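Local coordinates for protein RTX toxin RtxA (Vibrio vulnificus MO6-24/O, PDB 6IMP) that probably acts as a hydrolase, being an alpha/beta hydrolase-fold effector domain of a secreted virulence toxin, at residues Lys100-Leu105 with Ile128-Val133. Numbering follows the deposited sequence.
Sequences KVVLFL and IDMLAV
Bends at chi2 (-83°) and chi3 (-76°) turn the Lys-100 chain back toward Asp-129, whose CG lies beside its own backbone N and opposite the carbonyl carbon. Lys-100 NZ meets Asp-129 OD2 at 3.0 Å in a salt bridge, nearly in line with the C-O bond. The carboxylate has further partners: OD1 takes the N-H of Gly-86, and OD2 has a weak bond to Tyr-83 OH. Val-101 CG2 lies 3.6 Å from Asp-129 OD2. The two strands, 101-105 and 129-133, run parallel in the central sheet. With helix 112-124 between them they form a beta-alpha-beta unit of the alpha/beta hydrolase fold. The ladder includes Val-102 N to Asp-129 O at 2.8 Å and Leu-131 N to Val-102 O at 2.7 Å. On the face covered by helix 112-124, Met-130 lies alongside Val-102, with Met-130 CG 3.8 Å from Val-102 CB. The chain of Met-130 bends at chi3, and Met-130 CE sits 3.6 Å from Phe-104 CB. Met-130 SD makes an oblique Met-aromatic contact, 5.2 Å from the centroid of the Phe-104 ring. The same ring meets His-175 edge-to-face. Past Leu-131, a water bridges the strands, donating to Phe-104 O and accepting from Val-133 N.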
loop_
_atom_site.group_PDB
_atom_site.type_symbol
_atom_site.label_atom_id
_atom_site.label_comp_id
_atom_site.label_asym_id
_atom_site.label_seq_id
_atom_site.Cartn_x
_atom_site.Cartn_y
_atom_site.Cartn_z
ATOM N N LYS A 100 -16.836 -6.212 0.185
ATOM C CA LYS A 100 -16.939 -6.416 1.636
ATOM C C LYS A 100 -15.667 -5.986 2.397
ATOM O O LYS A 100 -15.765 -5.469 3.522
ATOM C CB LYS A 100 -17.295 -7.886 1.949
ATOM C CG LYS A 100 -18.421 -8.073 2.967
ATOM C CD LYS A 100 -17.935 -7.993 4.409
ATOM C CE LYS A 100 -17.209 -9.261 4.842
ATOM N NZ LYS A 100 -17.082 -9.359 6.326
ATOM N N VAL A 101 -14.483 -6.210 1.805
ATOM C CA VAL A 101 -13.206 -5.869 2.486
ATOM C C VAL A 101 -12.101 -5.212 1.633
ATOM O O VAL A 101 -11.752 -5.678 0.542
ATOM C CB VAL A 101 -12.607 -7.087 3.222
ATOM C CG1 VAL A 101 -11.369 -6.676 4.013
ATOM C CG2 VAL A 101 -13.639 -7.697 4.163
ATOM N N VAL A 102 -11.516 -4.153 2.195
ATOM C CA VAL A 102 -10.316 -3.527 1.643
ATOM C C VAL A 102 -9.026 -4.073 2.262
ATOM O O VAL A 102 -8.835 -4.053 3.488
ATOM C CB VAL A 102 -10.335 -2.006 1.842
ATOM C CG1 VAL A 102 -9.051 -1.372 1.305
ATOM C CG2 VAL A 102 -11.546 -1.408 1.154
ATOM N N LEU A 103 -8.129 -4.515 1.391
ATOM C CA LEU A 103 -6.739 -4.690 1.758
ATOM C C LEU A 103 -5.970 -3.392 1.489
ATOM O O LEU A 103 -5.573 -3.105 0.353
ATOM C CB LEU A 103 -6.148 -5.857 0.979
ATOM C CG LEU A 103 -4.951 -6.542 1.623
ATOM C CD1 LEU A 103 -4.729 -7.866 0.910
ATOM C CD2 LEU A 103 -3.693 -5.674 1.564
ATOM N N PHE A 104 -5.785 -2.603 2.540
ATOM C CA PHE A 104 -5.032 -1.355 2.428
ATOM C C PHE A 104 -3.532 -1.608 2.443
ATOM O O PHE A 104 -2.992 -2.164 3.419
ATOM C CB PHE A 104 -5.378 -0.380 3.568
ATOM C CG PHE A 104 -4.708 0.969 3.428
ATOM C CD1 PHE A 104 -4.910 1.742 2.289
ATOM C CD2 PHE A 104 -3.831 1.433 4.394
ATOM C CE1 PHE A 104 -4.271 2.956 2.130
ATOM C CE2 PHE A 104 -3.193 2.656 4.244
ATOM C CZ PHE A 104 -3.411 3.417 3.111
ATOM N N LEU A 105 -2.846 -1.153 1.405
ATOM C CA LEU A 105 -1.379 -1.165 1.440
ATOM C C LEU A 105 -0.843 0.238 1.583
ATOM O O LEU A 105 -0.877 1.011 0.641
ATOM C CB LEU A 105 -0.788 -1.841 0.203
ATOM C CG LEU A 105 -0.959 -3.372 0.166
ATOM C CD1 LEU A 105 -0.775 -3.883 -1.258
ATOM C CD2 LEU A 105 -0.007 -4.092 1.110
ATOM N N ILE A 128 -17.929 -1.413 5.233
ATOM C CA ILE A 128 -16.850 -2.190 4.598
ATOM C C ILE A 128 -15.666 -2.305 5.574
ATOM O O ILE A 128 -15.267 -1.308 6.195
ATOM C CB ILE A 128 -16.388 -1.534 3.270
ATOM C CG1 ILE A 128 -17.533 -1.538 2.251
ATOM C CG2 ILE A 128 -15.187 -2.266 2.684
ATOM C CD1 ILE A 128 -17.295 -0.650 1.045
ATOM N N ASP A 129 -15.123 -3.520 5.717
ATOM C CA ASP A 129 -13.968 -3.749 6.604
ATOM C C ASP A 129 -12.695 -3.338 5.891
ATOM O O ASP A 129 -12.565 -3.527 4.682
ATOM C CB ASP A 129 -13.832 -5.222 7.022
ATOM C CG ASP A 129 -15.112 -5.805 7.572
ATOM O OD1 ASP A 129 -15.675 -5.219 8.509
ATOM O OD2 ASP A 129 -15.548 -6.865 7.073
ATOM N N MET A 130 -11.739 -2.812 6.645
ATOM C CA MET A 130 -10.444 -2.453 6.083
ATOM C C MET A 130 -9.313 -3.097 6.870
ATOM O O MET A 130 -9.195 -2.871 8.086
ATOM C CB MET A 130 -10.278 -0.948 6.086
ATOM C CG MET A 130 -9.184 -0.470 5.165
ATOM S SD MET A 130 -8.596 1.154 5.636
ATOM C CE MET A 130 -8.236 1.800 4.014
ATOM N N LEU A 131 -8.500 -3.908 6.176
ATOM C CA LEU A 131 -7.248 -4.450 6.751
ATOM C C LEU A 131 -6.105 -3.464 6.582
ATOM O O LEU A 131 -5.795 -3.057 5.465
ATOM C CB LEU A 131 -6.850 -5.788 6.108
ATOM C CG LEU A 131 -5.468 -6.322 6.554
ATOM C CD1 LEU A 131 -5.470 -6.629 8.043
ATOM C CD2 LEU A 131 -5.003 -7.548 5.768
ATOM N N ALA A 132 -5.452 -3.130 7.692
ATOM C CA ALA A 132 -4.429 -2.083 7.707
ATOM C C ALA A 132 -3.197 -2.497 8.501
ATOM O O ALA A 132 -3.096 -2.226 9.709
ATOM C CB ALA A 132 -5.006 -0.799 8.268
ATOM N N VAL A 133 -2.247 -3.099 7.787
ATOM C CA VAL A 133 -1.067 -3.733 8.380
ATOM C C VAL A 133 0.219 -3.117 7.835
ATOM O O VAL A 133 0.364 -2.907 6.624
ATOM C CB VAL A 133 -1.071 -5.241 8.094
ATOM C CG1 VAL A 133 0.193 -5.906 8.611
ATOM C CG2 VAL A 133 -2.296 -5.868 8.728
HETATM O O HOH W 1 -2.766 -4.301 5.509
#